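Local coordinates for extracellular ligand-binding receptor (Sphaerobacter thermophilus, PDB 4ZPJ), which probably binds a small extracellular solute and hands it to an ABC transporter, as substrate-binding proteins of the leucine-binding family do, at residues P105-A108 and I109-R113; D138-Q142 and A143-T147; M163-P166 and Y167-R170. One frame throughout, in Å; residues are numbered along the deposited sequence.

Interaction 1: P105-A108 and I109-R113; sequences PEQA and ITKTR
P105 and I109, E106 and T110, Q107 and K111, and A108 and T112 are joined in turn by backbone i to i+4 hydrogen bonds, which make 105-113 the opening turns of helix 105-117. Two threonines add their hydroxyls to this pattern. T112 OG1 donates to A108 O at 2.7 Å, about as close as T112 N, 2.8 Å from the same oxygen. The two donors approach from opposite faces of the A108 carbonyl plane. What brings the hydroxyl back over the preceding turn is the first torsion of T112 (-65°), which places OG1 opposite the carbonyl carbon. T110 repeats the arrangement more loosely: its OG1 stands 36° out of the E106 carbonyl plane and 3.3 Å from E106 O, the acceptor that also takes T110 N. I109 lays its side chain back along the first turn, CD1 3.7 Å from P105 O. Q107 and K111 run alongside each other and point the same way, in aliphatic contact CG to CG at 4.1 Å. CG of Q107 lies anti to the backbone N (chi1 -172°) and the chain continues extended, whereas K111 bends at chi2. Their polar ends turn away from the helix: Q107 NE2 and K111 NZ both donate to D100 O, and K111 NZ also hydrogen-bonds E99, a residue seen to bind zinc. The buried side of the segment, with A108 and T112, faces helix 130-142. Each threonine thus returns its hydroxyl to the carbonyl of the previous turn. For the buried T112 this means that its polar atom has a partner within its own helix, while its methyl packs on L140 of helix 130-142, where the side chain also touches V136.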
loop_
_atom_site.group_PDB
_atom_site.type_symbol
_atom_site.label_atom_id
_atom_site.label_comp_id
_atom_site.label_asym_id
_atom_site.label_seq_id
_atom_site.Cartn_x
_atom_site.Cartn_y
_atom_site.Cartn_z
ATOM N N PRO A 105 15.980 10.555 -4.261
ATOM C CA PRO A 105 15.938 10.440 -5.727
ATOM C C PRO A 105 17.287 10.256 -6.425
ATOM O O PRO A 105 17.418 9.344 -7.237
ATOM C CB PRO A 105 15.284 11.754 -6.140
ATOM C CG PRO A 105 14.284 11.983 -5.037
ATOM C CD PRO A 105 15.015 11.568 -3.773
ATOM N N GLU A 106 18.282 11.080 -6.090
ATOM C CA GLU A 106 19.570 10.943 -6.793
ATOM C C GLU A 106 20.233 9.614 -6.446
ATOM O O GLU A 106 20.746 8.971 -7.353
ATOM C CB GLU A 106 20.527 12.139 -6.620
ATOM C CG GLU A 106 20.500 13.176 -7.779
ATOM C CD GLU A 106 20.965 12.634 -9.154
ATOM O OE1 GLU A 106 21.793 11.677 -9.200
ATOM O OE2 GLU A 106 20.504 13.174 -10.200
ATOM N N GLN A 107 20.171 9.165 -5.191
ATOM C CA GLN A 107 20.699 7.866 -4.845
ATOM C C GLN A 107 19.858 6.747 -5.492
ATOM O O GLN A 107 20.403 5.721 -5.827
ATOM C CB GLN A 107 20.817 7.697 -3.311
ATOM C CG GLN A 107 21.553 6.416 -2.874
ATOM C CD GLN A 107 22.000 6.422 -1.411
ATOM O OE1 GLN A 107 22.434 7.451 -0.879
ATOM N NE2 GLN A 107 21.935 5.267 -0.765
ATOM N N ALA A 108 18.555 6.967 -5.721
ATOM C CA ALA A 108 17.705 5.953 -6.368
ATOM C C ALA A 108 18.189 5.742 -7.787
ATOM O O ALA A 108 18.273 4.616 -8.258
ATOM C CB ALA A 108 16.237 6.358 -6.363
ATOM N N ILE A 109 18.571 6.842 -8.423
ATOM C CA ILE A 109 19.108 6.845 -9.784
ATOM C C ILE A 109 20.440 6.103 -9.910
ATOM O O ILE A 109 20.623 5.250 -10.789
ATOM C CB ILE A 109 19.288 8.309 -10.275
ATOM C CG1 ILE A 109 17.979 8.821 -10.889
ATOM C CG2 ILE A 109 20.420 8.450 -11.284
ATOM C CD1 ILE A 109 17.797 10.321 -10.748
ATOM N N THR A 110 21.364 6.451 -9.036
ATOM C CA THR A 110 22.649 5.807 -8.966
ATOM C C THR A 110 22.445 4.319 -8.695
ATOM O O THR A 110 22.975 3.465 -9.377
ATOM C CB THR A 110 23.492 6.418 -7.812
ATOM O OG1 THR A 110 23.726 7.819 -8.065
ATOM C CG2 THR A 110 24.831 5.678 -7.667
ATOM N N LYS A 111 21.709 4.001 -7.657
ATOM C CA LYS A 111 21.480 2.592 -7.360
ATOM C C LYS A 111 20.845 1.833 -8.519
ATOM O O LYS A 111 21.242 0.712 -8.796
ATOM C CB LYS A 111 20.666 2.437 -6.064
ATOM C CG LYS A 111 21.462 2.830 -4.801
ATOM C CD LYS A 111 22.926 2.379 -4.851
ATOM C CE LYS A 111 23.654 2.603 -3.535
ATOM N NZ LYS A 111 23.204 1.638 -2.525
ATOM N N THR A 112 19.875 2.452 -9.184
ATOM C CA THR A 112 19.142 1.793 -10.238
ATOM C C THR A 112 20.083 1.617 -11.396
ATOM O O THR A 112 20.142 0.531 -11.958
ATOM C CB THR A 112 17.876 2.591 -10.647
ATOM O OG1 THR A 112 16.948 2.623 -9.559
ATOM C CG2 THR A 112 17.180 1.964 -11.813
ATOM N N ARG A 113 20.877 2.650 -11.720
ATOM C CA ARG A 113 21.824 2.500 -12.820
ATOM C C ARG A 113 22.803 1.368 -12.578
ATOM O O ARG A 113 23.096 0.618 -13.482
ATOM C CB ARG A 113 22.599 3.783 -13.109
ATOM C CG ARG A 113 21.788 4.752 -13.955
ATOM C CD ARG A 113 22.659 5.717 -14.770
ATOM N NE ARG A 113 21.949 6.113 -16.006
ATOM C CZ ARG A 113 21.106 7.153 -16.131
ATOM N NH1 ARG A 113 20.853 7.978 -15.116
ATOM N NH2 ARG A 113 20.525 7.389 -17.299
#

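Interaction 2: D138-Q142 and A143-T147; sequences DILVQ and AEMPT. With ZN (zinc ion), chain M.
V141 and E144 meet across the V141 peptide carbonyl: E144 N sits above that flat group, 65° out of its plane, at 2.8 Å from V141 O. At the L140 carbonyl the donor is turned differently, for M145 N lies nearer the plane, tilted 23° from it, and 3.1 Å from L140 O. These two bonds back into the last turn, together with the positive phi of E144 (53°), form a Schellman motif that ends helix 130-142. A third, regular helical bond joins A143 N to I139 O. The motif swings the chain round so that residues 145-147 pass beside the helix. L140 and T147 cross at about a right angle, with L140 CD1 3.5 Å from T147 OG1 and 3.6 Å from T147 CG2, so one methyl touches both branches of the threonine. The hydroxyl is occupied as well: T147 OG1 donates to M145 O at 2.8 Å, coming from above the carbonyl plane. M145, a selenomethionine, has its CB near L140 O and its CG 4.1 Å from L140 CD2; beyond CG the chain bends away. At the start of the segment, one turn before Q142, D138 OD2 binds a zinc ion at 2.2 Å, and two waters add to its coordination. The apolar face of the turn is wedged between other elements: I139, L140 and A143 lie against helix 105-117, while L140 and M145 reach I124 of strand 123-126. P146 rests on L365 and L366 of helix 362-371. Helix 130-142 is the helix of a beta-alpha-beta crossover, since it lies in sequence between strands 123-126 and 147-149, parallel neighbours in the sheet; residues 143-146 lead from it into strand 147-149, which begins pairing with strand 168-170 at T147.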
loop_
_atom_site.group_PDB
_atom_site.type_symbol
_atom_site.label_atom_id
_atom_site.label_comp_id
_atom_site.label_asym_id
_atom_site.label_seq_id
_atom_site.Cartn_x
_atom_site.Cartn_y
_atom_site.Cartn_z
ATOM N N ASP A 138 12.001 6.850 -16.283
ATOM C CA ASP A 138 12.633 6.936 -17.599
ATOM C C ASP A 138 13.839 5.999 -17.726
ATOM O O ASP A 138 14.003 5.357 -18.760
ATOM C CB ASP A 138 12.971 8.406 -17.974
ATOM C CG ASP A 138 11.741 9.171 -18.532
ATOM O OD1 ASP A 138 10.643 8.591 -18.552
ATOM O OD2 ASP A 138 11.822 10.343 -18.961
ATOM N N ILE A 139 14.645 5.854 -16.677
ATOM C CA ILE A 139 15.787 4.916 -16.727
ATOM C C ILE A 139 15.307 3.479 -16.891
ATOM O O ILE A 139 15.781 2.730 -17.723
ATOM C CB ILE A 139 16.685 5.052 -15.472
ATOM C CG1 ILE A 139 17.527 6.363 -15.549
ATOM C CG2 ILE A 139 17.625 3.875 -15.339
ATOM C CD1 ILE A 139 17.827 6.983 -14.201
ATOM N N LEU A 140 14.339 3.088 -16.090
ATOM C CA LEU A 140 13.841 1.741 -16.188
ATOM C C LEU A 140 13.264 1.473 -17.570
ATOM O O LEU A 140 13.560 0.443 -18.171
ATOM C CB LEU A 140 12.828 1.488 -15.106
ATOM C CG LEU A 140 13.345 1.570 -13.661
ATOM C CD1 LEU A 140 12.148 1.448 -12.744
ATOM C CD2 LEU A 140 14.341 0.469 -13.359
ATOM N N VAL A 141 12.508 2.422 -18.104
ATOM C CA VAL A 141 11.844 2.214 -19.411
ATOM C C VAL A 141 12.840 2.205 -20.538
ATOM O O VAL A 141 12.824 1.308 -21.392
ATOM C CB VAL A 141 10.726 3.253 -19.686
ATOM C CG1 VAL A 141 10.194 3.120 -21.130
ATOM C CG2 VAL A 141 9.606 3.084 -18.662
ATOM N N GLN A 142 13.762 3.163 -20.513
ATOM C CA GLN A 142 14.796 3.207 -21.537
ATOM C C GLN A 142 15.582 1.918 -21.518
ATOM O O GLN A 142 15.942 1.389 -22.556
ATOM C CB GLN A 142 15.734 4.389 -21.346
ATOM C CG GLN A 142 16.546 4.689 -22.614
ATOM C CD GLN A 142 17.847 5.449 -22.350
ATOM O OE1 GLN A 142 18.160 6.439 -23.030
ATOM N NE2 GLN A 142 18.626 4.975 -21.376
ATOM N N ALA A 143 15.856 1.400 -20.332
ATOM C CA ALA A 143 16.586 0.134 -20.239
ATOM C C ALA A 143 15.715 -1.135 -20.516
ATOM O O ALA A 143 16.225 -2.240 -20.542
ATOM C CB ALA A 143 17.274 0.038 -18.884
ATOM N N GLU A 144 14.422 -0.966 -20.765
ATOM C CA GLU A 144 13.516 -2.103 -21.027
ATOM C C GLU A 144 13.633 -3.140 -19.899
ATOM O O GLU A 144 13.755 -4.336 -20.127
ATOM C CB GLU A 144 13.732 -2.686 -22.449
ATOM C CG GLU A 144 13.655 -1.599 -23.555
ATOM C CD GLU A 144 13.703 -2.121 -25.013
ATOM O OE1 GLU A 144 13.599 -3.353 -25.193
ATOM O OE2 GLU A 144 13.820 -1.300 -25.983
HETATM N N MSE A 145 13.544 -2.637 -18.671
HETATM C CA MSE A 145 13.701 -3.422 -17.459
HETATM C C MSE A 145 12.375 -3.689 -16.790
HETATM O O MSE A 145 11.720 -2.747 -16.277
HETATM C CB MSE A 145 14.525 -2.574 -16.510
HETATM C CG MSE A 145 14.717 -3.204 -15.146
HETATM SE SE MSE A 145 15.691 -4.930 -15.169
HETATM C CE MSE A 145 17.155 -4.395 -16.377
ATOM N N PRO A 146 11.989 -4.963 -16.710
ATOM C CA PRO A 146 10.772 -5.299 -16.004
ATOM C C PRO A 146 10.881 -4.933 -14.553
ATOM O O PRO A 146 11.906 -5.194 -13.909
ATOM C CB PRO A 146 10.653 -6.832 -16.199
ATOM C CG PRO A 146 11.476 -7.093 -17.425
ATOM C CD PRO A 146 12.646 -6.164 -17.239
ATOM N N THR A 147 9.870 -4.261 -14.052
ATOM C CA THR A 147 9.954 -3.600 -12.747
ATOM C C THR A 147 8.673 -3.868 -11.979
ATOM O O THR A 147 7.593 -3.704 -12.532
ATOM C CB THR A 147 10.129 -2.095 -12.950
ATOM O OG1 THR A 147 11.331 -1.846 -13.684
ATOM C CG2 THR A 147 10.185 -1.420 -11.629
HETATM ZN ZN ZN M . 10.008 11.443 -18.401
HETATM O O HOH W 1 11.066 12.850 -19.754
HETATM O O HOH W 2 8.994 10.642 -16.224
#

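Interaction 3: M163-P166 and Y167-R170; sequences MRSP and YLFR
S165 meets Y167 through its hydroxyl and L168 through its CB. With OG anti to the backbone N (chi1 157°), the hydroxyl oxygen accepts Y167 N at 3.1 Å, the bond that defines an ST turn. The same oxygen lies at the edge of the Y167 ring, near its plane and 3.7 Å from Y167 CD2. S165 CB packs on the branch point of L168, 4.0 Å from L168 CG, and L168 CD1 lies 3.8 Å from M163 O. The backbone closes a type I beta turn over the same residues, L168 N donating to S165 O at 3.0 Å. P166 fills the second position of that turn. The F169 ring comes obliquely to P166 O, with CE1 3.4 Å away; this carbonyl also receives NE2 of Q388. F169 itself packs on helix 362-371, and its ring meets that of F383. S165 and L168 both touch R137 of helix 130-142, which also binds the carbonyls of M163 and R164. Both oxygens of the buried S165 thus accept a backbone N-H of the turn, one through the side chain and one through the main chain, and this double closure fixes the bend that delivers L168 into strand 168-170.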
loop_
_atom_site.group_PDB
_atom_site.type_symbol
_atom_site.label_atom_id
_atom_site.label_comp_id
_atom_site.label_asym_id
_atom_site.label_seq_id
_atom_site.Cartn_x
_atom_site.Cartn_y
_atom_site.Cartn_z
HETATM N N MSE A 163 3.011 8.015 -18.445
HETATM C CA MSE A 163 4.000 7.560 -17.465
HETATM C C MSE A 163 4.062 6.078 -17.422
HETATM O O MSE A 163 5.078 5.517 -17.020
HETATM C CB MSE A 163 3.629 7.974 -16.051
HETATM C CG MSE A 163 3.851 9.454 -15.851
HETATM SE SE MSE A 163 5.785 9.678 -15.575
HETATM C CE MSE A 163 5.717 9.554 -13.605
ATOM N N ARG A 164 2.971 5.419 -17.822
ATOM C CA ARG A 164 2.911 3.998 -17.756
ATOM C C ARG A 164 3.755 3.414 -18.825
ATOM O O ARG A 164 4.237 4.117 -19.718
ATOM C CB ARG A 164 1.436 3.433 -17.810
ATOM C CG ARG A 164 0.776 3.436 -19.145
ATOM C CD ARG A 164 -0.570 2.695 -19.085
ATOM N NE ARG A 164 -1.599 3.296 -18.227
ATOM C CZ ARG A 164 -2.798 3.721 -18.644
ATOM N NH1 ARG A 164 -3.146 3.660 -19.913
ATOM N NH2 ARG A 164 -3.685 4.199 -17.766
ATOM N N SER A 165 3.954 2.108 -18.721
ATOM C CA SER A 165 4.777 1.386 -19.688
ATOM C C SER A 165 4.563 -0.102 -19.485
ATOM O O SER A 165 4.314 -0.533 -18.370
ATOM C CB SER A 165 6.279 1.781 -19.420
ATOM O OG SER A 165 7.185 0.820 -19.903
ATOM N N PRO A 166 4.711 -0.908 -20.538
ATOM C CA PRO A 166 4.622 -2.383 -20.369
ATOM C C PRO A 166 5.718 -2.968 -19.472
ATOM O O PRO A 166 5.561 -4.061 -18.962
ATOM C CB PRO A 166 4.762 -2.936 -21.759
ATOM C CG PRO A 166 5.001 -1.785 -22.687
ATOM C CD PRO A 166 4.947 -0.485 -21.919
ATOM N N TYR A 167 6.808 -2.240 -19.260
ATOM C CA TYR A 167 7.823 -2.699 -18.330
ATOM C C TYR A 167 7.474 -2.440 -16.851
ATOM O O TYR A 167 8.071 -3.059 -15.995
ATOM C CB TYR A 167 9.200 -2.106 -18.699
ATOM C CG TYR A 167 9.640 -2.562 -20.052
ATOM C CD1 TYR A 167 10.161 -3.827 -20.234
ATOM C CD2 TYR A 167 9.547 -1.736 -21.154
ATOM C CE1 TYR A 167 10.534 -4.271 -21.499
ATOM C CE2 TYR A 167 9.929 -2.169 -22.417
ATOM C CZ TYR A 167 10.401 -3.440 -22.579
ATOM O OH TYR A 167 10.792 -3.887 -23.827
ATOM N N LEU A 168 6.477 -1.593 -16.548
ATOM C CA LEU A 168 6.129 -1.237 -15.161
ATOM C C LEU A 168 4.846 -1.901 -14.666
ATOM O O LEU A 168 3.817 -1.793 -15.297
ATOM C CB LEU A 168 5.956 0.275 -15.011
ATOM C CG LEU A 168 7.139 1.088 -15.560
ATOM C CD1 LEU A 168 6.862 2.591 -15.495
ATOM C CD2 LEU A 168 8.407 0.734 -14.827
ATOM N N PHE A 169 4.963 -2.590 -13.551
ATOM C CA PHE A 169 3.862 -3.213 -12.868
ATOM C C PHE A 169 3.826 -2.683 -11.468
ATOM O O PHE A 169 4.884 -2.412 -10.882
ATOM C CB PHE A 169 4.066 -4.743 -12.801
ATOM C CG PHE A 169 4.110 -5.425 -14.137
ATOM C CD1 PHE A 169 5.279 -5.411 -14.906
ATOM C CD2 PHE A 169 3.035 -6.102 -14.600
ATOM C CE1 PHE A 169 5.322 -6.029 -16.159
ATOM C CE2 PHE A 169 3.068 -6.779 -15.843
ATOM C CZ PHE A 169 4.216 -6.736 -16.615
ATOM N N ARG A 170 2.645 -2.588 -10.895
ATOM C CA ARG A 170 2.532 -2.184 -9.509
ATOM C C ARG A 170 1.673 -3.133 -8.736
ATOM O O ARG A 170 0.562 -3.445 -9.167
ATOM C CB ARG A 170 1.987 -0.749 -9.435
ATOM C CG ARG A 170 1.816 -0.259 -8.024
ATOM C CD ARG A 170 2.144 1.221 -7.912
ATOM N NE ARG A 170 1.132 2.003 -8.541
ATOM C CZ ARG A 170 1.172 3.311 -8.732
ATOM N NH1 ARG A 170 2.211 4.060 -8.326
ATOM N NH2 ARG A 170 0.134 3.903 -9.310
#

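Overall arrangement
All three interactions lie, in chain order, in the domain built on the six-stranded mixed sheet. Interaction 1 starts helix 105-117, interaction 2 ends helix 130-142, and interaction 3 leads into edge strand 168-170. The centres of interactions 1 and 2 are about 13 Å apart, and the two helices touch through T112 on L140 and I109 on I139. Interactions 2 and 3 are closer, about 9 Å between centres, and share the sheet: probable backbone hydrogen bonds join T147 N to Y167 O and F169 N to T147 O. Interactions 1 and 3 do not touch, their nearest atoms about 9 Å apart. Interaction 2 therefore links the helical layer to the sheet edge in this periplasmic-binding-protein fold.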